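Long-range contact in fusolin (Unidentified entomopoxvirus, PDB 4OW5), which enhances the virulence of the entomopoxvirus, crystallises in vivo into viral spindles, and probably binds chitin through a domain of the lytic polysaccharide mono-oxygenase family: residues V129-A142 with P203-W215. Residues are numbered along the deposited sequence; the frame is centred on the assembly and turned at random.
Sequences VSTVPIEFEFCPTA and PVRQTQFVLYVRW. With EDO (1,2-ethanediol), chain G.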
loop_
_atom_site.group_PDB
_atom_site.type_symbol
_atom_site.label_atom_id
_atom_site.label_comp_id
_atom_site.label_asym_id
_atom_site.label_seq_id
_atom_site.Cartn_x
_atom_site.Cartn_y
_atom_site.Cartn_z
ATOM N N VAL A 129 2.141 -1.863 -16.144
ATOM C CA VAL A 129 0.907 -2.410 -16.759
ATOM C C VAL A 129 -0.310 -1.628 -16.353
ATOM O O VAL A 129 -0.454 -1.304 -15.181
ATOM C CB VAL A 129 0.605 -3.912 -16.455
ATOM C CG1 VAL A 129 1.509 -4.819 -17.238
ATOM C CG2 VAL A 129 0.609 -4.231 -14.948
ATOM N N SER A 130 -1.219 -1.395 -17.284
ATOM C CA SER A 130 -2.453 -0.656 -17.001
ATOM C C SER A 130 -3.593 -1.594 -16.570
ATOM O O SER A 130 -4.513 -1.156 -15.859
ATOM C CB SER A 130 -2.875 0.146 -18.220
ATOM O OG SER A 130 -2.764 -0.666 -19.381
ATOM N N THR A 131 -3.574 -2.860 -17.044
ATOM C CA THR A 131 -4.561 -3.860 -16.671
ATOM C C THR A 131 -3.901 -5.206 -16.476
ATOM O O THR A 131 -2.917 -5.511 -17.138
ATOM C CB THR A 131 -5.680 -3.988 -17.727
ATOM O OG1 THR A 131 -5.107 -4.475 -18.938
ATOM C CG2 THR A 131 -6.425 -2.681 -17.957
ATOM N N VAL A 132 -4.450 -6.004 -15.581
ATOM C CA VAL A 132 -3.958 -7.351 -15.282
ATOM C C VAL A 132 -5.105 -8.319 -15.521
ATOM O O VAL A 132 -6.133 -8.220 -14.833
ATOM C CB VAL A 132 -3.427 -7.480 -13.827
ATOM C CG1 VAL A 132 -3.071 -8.920 -13.495
ATOM C CG2 VAL A 132 -2.219 -6.587 -13.598
ATOM N N PRO A 133 -4.983 -9.271 -16.460
ATOM C CA PRO A 133 -6.065 -10.258 -16.604
ATOM C C PRO A 133 -6.114 -11.228 -15.441
ATOM O O PRO A 133 -5.078 -11.732 -15.025
ATOM C CB PRO A 133 -5.699 -11.001 -17.879
ATOM C CG PRO A 133 -4.239 -10.902 -17.959
ATOM C CD PRO A 133 -3.875 -9.548 -17.394
ATOM N N ILE A 134 -7.296 -11.452 -14.884
ATOM C CA ILE A 134 -7.472 -12.485 -13.884
ATOM C C ILE A 134 -8.541 -13.420 -14.408
ATOM O O ILE A 134 -9.568 -12.964 -14.905
ATOM C CB ILE A 134 -7.749 -11.993 -12.444
ATOM C CG1 ILE A 134 -9.195 -11.598 -12.185
ATOM C CG2 ILE A 134 -6.770 -10.907 -12.056
ATOM C CD1 ILE A 134 -9.476 -11.244 -10.694
ATOM N N GLU A 135 -8.336 -14.720 -14.234
ATOM C CA GLU A 135 -9.364 -15.651 -14.608
ATOM C C GLU A 135 -10.258 -15.899 -13.382
ATOM O O GLU A 135 -9.905 -16.652 -12.493
ATOM C CB GLU A 135 -8.801 -16.938 -15.186
ATOM C CG GLU A 135 -9.898 -17.821 -15.742
ATOM C CD GLU A 135 -9.425 -19.204 -16.131
ATOM O OE1 GLU A 135 -8.905 -19.927 -15.248
ATOM O OE2 GLU A 135 -9.686 -19.609 -17.285
ATOM N N PHE A 136 -11.410 -15.269 -13.371
ATOM C CA PHE A 136 -12.411 -15.428 -12.343
ATOM C C PHE A 136 -12.900 -16.853 -12.290
ATOM O O PHE A 136 -13.114 -17.462 -13.339
ATOM C CB PHE A 136 -13.633 -14.507 -12.579
ATOM C CG PHE A 136 -13.452 -13.092 -12.117
ATOM C CD1 PHE A 136 -13.833 -12.712 -10.848
ATOM C CD2 PHE A 136 -12.916 -12.132 -12.964
ATOM C CE1 PHE A 136 -13.694 -11.393 -10.425
ATOM C CE2 PHE A 136 -12.753 -10.815 -12.531
ATOM C CZ PHE A 136 -13.169 -10.451 -11.275
ATOM N N GLU A 137 -13.104 -17.372 -11.085
ATOM C CA GLU A 137 -13.739 -18.670 -10.862
ATOM C C GLU A 137 -14.861 -18.463 -9.861
ATOM O O GLU A 137 -14.637 -17.945 -8.752
ATOM C CB GLU A 137 -12.737 -19.749 -10.378
ATOM C CG GLU A 137 -13.351 -21.138 -10.406
ATOM C CD GLU A 137 -12.544 -22.244 -9.754
ATOM O OE1 GLU A 137 -12.218 -22.103 -8.556
ATOM O OE2 GLU A 137 -12.313 -23.288 -10.408
ATOM N N PHE A 138 -16.080 -18.733 -10.290
ATOM C CA PHE A 138 -17.260 -18.669 -9.448
ATOM C C PHE A 138 -17.752 -20.117 -9.267
ATOM O O PHE A 138 -17.949 -20.846 -10.251
ATOM C CB PHE A 138 -18.311 -17.747 -10.046
ATOM C CG PHE A 138 -19.422 -17.449 -9.074
ATOM C CD1 PHE A 138 -20.512 -18.294 -8.964
ATOM C CD2 PHE A 138 -19.369 -16.330 -8.249
ATOM C CE1 PHE A 138 -21.507 -18.052 -8.016
ATOM C CE2 PHE A 138 -20.403 -16.054 -7.361
ATOM C CZ PHE A 138 -21.458 -16.933 -7.233
ATOM N N CYS A 139 -17.913 -20.512 -8.025
ATOM C CA CYS A 139 -18.242 -21.856 -7.588
ATOM C C CYS A 139 -19.741 -22.000 -7.335
ATOM O O CYS A 139 -20.223 -21.544 -6.294
ATOM C CB CYS A 139 -17.433 -22.169 -6.335
ATOM S SG CYS A 139 -17.625 -23.848 -5.690
ATOM N N PRO A 140 -20.501 -22.663 -8.241
ATOM C CA PRO A 140 -21.936 -22.850 -7.972
ATOM C C PRO A 140 -22.137 -24.101 -7.135
ATOM O O PRO A 140 -21.739 -25.180 -7.557
ATOM C CB PRO A 140 -22.531 -23.002 -9.365
ATOM C CG PRO A 140 -21.427 -23.678 -10.162
ATOM C CD PRO A 140 -20.114 -23.292 -9.524
ATOM N N THR A 141 -22.695 -23.965 -5.937
ATOM C CA THR A 141 -22.991 -25.133 -5.124
ATOM C C THR A 141 -24.296 -25.775 -5.652
ATOM O O THR A 141 -24.524 -26.959 -5.423
ATOM C CB THR A 141 -23.041 -24.769 -3.655
ATOM O OG1 THR A 141 -24.085 -23.846 -3.422
ATOM C CG2 THR A 141 -21.726 -24.187 -3.166
ATOM N N ALA A 142 -25.178 -24.970 -6.287
ATOM C CA ALA A 142 -26.391 -25.424 -6.962
ATOM C C ALA A 142 -26.374 -24.839 -8.352
ATOM O O ALA A 142 -26.231 -23.625 -8.502
ATOM C CB ALA A 142 -27.630 -24.985 -6.231
ATOM N N PRO A 203 -8.376 -3.277 -13.971
ATOM C CA PRO A 203 -7.568 -2.046 -13.939
ATOM C C PRO A 203 -6.609 -2.092 -12.760
ATOM O O PRO A 203 -6.994 -2.478 -11.656
ATOM C CB PRO A 203 -8.616 -0.916 -13.785
ATOM C CG PRO A 203 -9.907 -1.538 -14.231
ATOM C CD PRO A 203 -9.820 -2.981 -13.869
ATOM N N VAL A 204 -5.362 -1.750 -13.000
ATOM C CA VAL A 204 -4.424 -1.766 -11.945
ATOM C C VAL A 204 -4.837 -0.609 -10.972
ATOM O O VAL A 204 -5.547 0.350 -11.329
ATOM C CB VAL A 204 -2.953 -1.739 -12.453
ATOM C CG1 VAL A 204 -1.966 -1.708 -11.307
ATOM C CG2 VAL A 204 -2.680 -2.989 -13.269
ATOM N N ARG A 205 -4.663 -0.912 -9.724
ATOM C CA ARG A 205 -4.951 -0.024 -8.602
ATOM C C ARG A 205 -3.674 0.035 -7.818
ATOM O O ARG A 205 -2.957 -0.972 -7.738
ATOM C CB ARG A 205 -6.107 -0.595 -7.764
ATOM C CG ARG A 205 -7.479 -0.488 -8.421
ATOM C CD ARG A 205 -8.109 0.841 -8.170
ATOM N NE ARG A 205 -9.441 0.965 -8.774
ATOM C CZ ARG A 205 -9.674 1.264 -10.045
ATOM N NH1 ARG A 205 -8.669 1.461 -10.888
ATOM N NH2 ARG A 205 -10.917 1.373 -10.487
ATOM N N GLN A 206 -3.398 1.178 -7.205
ATOM C CA GLN A 206 -2.239 1.343 -6.336
ATOM C C GLN A 206 -2.614 1.110 -4.878
ATOM O O GLN A 206 -1.772 1.246 -4.027
ATOM C CB GLN A 206 -1.668 2.767 -6.537
ATOM C CG GLN A 206 -1.398 3.107 -8.016
ATOM C CD GLN A 206 -0.553 2.065 -8.728
ATOM O OE1 GLN A 206 0.448 1.582 -8.194
ATOM N NE2 GLN A 206 -0.888 1.737 -9.973
ATOM N N THR A 207 -3.861 0.764 -4.585
ATOM C CA THR A 207 -4.368 0.525 -3.236
ATOM C C THR A 207 -5.201 -0.746 -3.207
ATOM O O THR A 207 -5.652 -1.231 -4.254
ATOM C CB THR A 207 -5.246 1.715 -2.827
ATOM O OG1 THR A 207 -6.250 1.871 -3.829
ATOM C CG2 THR A 207 -4.467 3.004 -2.684
ATOM N N GLN A 208 -5.483 -1.218 -2.007
ATOM C CA GLN A 208 -6.339 -2.369 -1.826
ATOM C C GLN A 208 -7.743 -1.994 -2.308
ATOM O O GLN A 208 -8.203 -0.881 -2.065
ATOM C CB GLN A 208 -6.330 -2.824 -0.373
ATOM C CG GLN A 208 -7.223 -3.994 -0.155
ATOM C CD GLN A 208 -7.036 -4.680 1.154
ATOM O OE1 GLN A 208 -5.986 -4.597 1.805
ATOM N NE2 GLN A 208 -8.069 -5.340 1.590
ATOM N N PHE A 209 -8.354 -2.867 -3.095
ATOM C CA PHE A 209 -9.646 -2.603 -3.705
ATOM C C PHE A 209 -10.587 -3.778 -3.537
ATOM O O PHE A 209 -10.217 -4.829 -3.013
ATOM C CB PHE A 209 -9.451 -2.259 -5.197
ATOM C CG PHE A 209 -8.844 -3.338 -6.046
ATOM C CD1 PHE A 209 -7.471 -3.510 -6.098
ATOM C CD2 PHE A 209 -9.643 -4.173 -6.810
ATOM C CE1 PHE A 209 -6.907 -4.452 -6.948
ATOM C CE2 PHE A 209 -9.087 -5.168 -7.599
ATOM C CZ PHE A 209 -7.721 -5.277 -7.702
ATOM N N VAL A 210 -11.818 -3.576 -3.973
ATOM C CA VAL A 210 -12.882 -4.555 -3.901
ATOM C C VAL A 210 -13.397 -4.816 -5.300
ATOM O O VAL A 210 -13.551 -3.889 -6.113
ATOM C CB VAL A 210 -14.041 -4.103 -2.918
ATOM C CG1 VAL A 210 -15.336 -4.906 -3.134
ATOM C CG2 VAL A 210 -13.596 -4.189 -1.481
ATOM N N LEU A 211 -13.620 -6.096 -5.581
ATOM C CA LEU A 211 -14.304 -6.578 -6.777
ATOM C C LEU A 211 -15.672 -7.033 -6.297
ATOM O O LEU A 211 -15.751 -7.664 -5.242
ATOM C CB LEU A 211 -13.535 -7.709 -7.483
ATOM C CG LEU A 211 -12.193 -7.268 -8.085
ATOM C CD1 LEU A 211 -11.382 -8.409 -8.574
ATOM C CD2 LEU A 211 -12.393 -6.283 -9.201
ATOM N N TYR A 212 -16.730 -6.569 -6.945
ATOM C CA TYR A 212 -18.101 -6.917 -6.602
ATOM C C TYR A 212 -18.695 -7.764 -7.726
ATOM O O TYR A 212 -18.642 -7.363 -8.876
ATOM C CB TYR A 212 -18.918 -5.669 -6.375
ATOM C CG TYR A 212 -20.218 -5.866 -5.622
ATOM C CD1 TYR A 212 -20.244 -6.514 -4.387
ATOM C CD2 TYR A 212 -21.424 -5.408 -6.141
ATOM C CE1 TYR A 212 -21.423 -6.664 -3.677
ATOM C CE2 TYR A 212 -22.600 -5.501 -5.413
ATOM C CZ TYR A 212 -22.605 -6.154 -4.196
ATOM O OH TYR A 212 -23.762 -6.181 -3.476
ATOM N N VAL A 213 -19.173 -8.953 -7.394
ATOM C CA VAL A 213 -19.715 -9.906 -8.373
ATOM C C VAL A 213 -21.177 -10.165 -8.062
ATOM O O VAL A 213 -21.536 -10.547 -6.933
ATOM C CB VAL A 213 -18.933 -11.233 -8.380
ATOM C CG1 VAL A 213 -19.544 -12.238 -9.370
ATOM C CG2 VAL A 213 -17.472 -11.006 -8.723
ATOM N N ARG A 214 -21.992 -10.022 -9.103
ATOM C CA ARG A 214 -23.407 -10.283 -9.102
ATOM C C ARG A 214 -23.687 -11.463 -10.023
ATOM O O ARG A 214 -23.313 -11.406 -11.190
ATOM C CB ARG A 214 -24.161 -9.061 -9.605
ATOM C CG ARG A 214 -25.667 -9.276 -9.609
ATOM C CD ARG A 214 -26.346 -8.111 -10.261
ATOM N NE ARG A 214 -27.793 -8.287 -10.326
ATOM C CZ ARG A 214 -28.594 -7.713 -11.224
ATOM N NH1 ARG A 214 -28.095 -6.912 -12.163
ATOM N NH2 ARG A 214 -29.900 -7.923 -11.183
ATOM N N TRP A 215 -24.310 -12.514 -9.517
ATOM C CA TRP A 215 -24.720 -13.688 -10.301
ATOM C C TRP A 215 -26.233 -13.674 -10.276
ATOM O O TRP A 215 -26.838 -13.889 -9.224
ATOM C CB TRP A 215 -24.147 -15.000 -9.759
ATOM C CG TRP A 215 -24.632 -16.211 -10.511
ATOM C CD1 TRP A 215 -24.878 -16.312 -11.851
ATOM C CD2 TRP A 215 -24.873 -17.512 -9.964
ATOM N NE1 TRP A 215 -25.284 -17.585 -12.162
ATOM C CE2 TRP A 215 -25.294 -18.342 -11.025
ATOM C CE3 TRP A 215 -24.779 -18.057 -8.680
ATOM C CZ2 TRP A 215 -25.647 -19.688 -10.833
ATOM C CZ3 TRP A 215 -25.128 -19.392 -8.490
ATOM C CH2 TRP A 215 -25.566 -20.188 -9.556
HETATM C C1 EDO G . -10.459 3.361 -13.333
HETATM O O1 EDO G . -10.923 2.018 -13.326
HETATM C C2 EDO G . -9.039 3.410 -13.938
HETATM O O2 EDO G . -8.247 4.327 -13.195
#
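Ser130 O accepts the backbone N-H of Val204 at 3.0 Å in a nearly straight bond. Beside it Thr131 and Pro203 form an antiparallel non-hydrogen-bonded pair, at the end of strand 194-203, that continues its pairing with strand 131-140. Val204 fills the corner past that pair: its CG2, held beside the backbone N because CG1 lies anti to it (chi1 178°), meets Val132 CG2 at 3.6 Å and Val129 CG2 a little farther off. The chain then turns through residues 204-208 and returns as strand 209-217 in the other sheet.

The two segments thus illustrate how a fibronectin type III-like beta-sandwich is built: hydrogen-bonded within one sheet at one end, they then face each other across the hydrophobic interior, with the axes of segments 131-140 and 209-215 10.4 Å apart at closest approach and inclined by 45°. Ile134 and Leu211 reach tip to tip, CD1 to CD1, while Ile134 CD1 also lies over one face of the Phe136 ring, towards its rim. Phe136 CZ touches Leu211 CD1 at 3.8 Å, and Val213 fits between the two phenylalanines, CG2 towards Phe136 and CG1 towards Phe138. Farther along, Phe138 and Trp215 cross at about a right angle as side chains, their ring planes inclined by 61°; Phe138 CE1 comes within 3.3 Å of Trp215 CE3, a tight approach. Pro140 CB and, at the indole edge, Ala142 O both approach Trp215 CH2, whereas Trp215 NE1 has its polar partner in Ser147. Ala142 lies close to His1 and His144, which bind copper or zinc in this protein, though this chain holds no metal there.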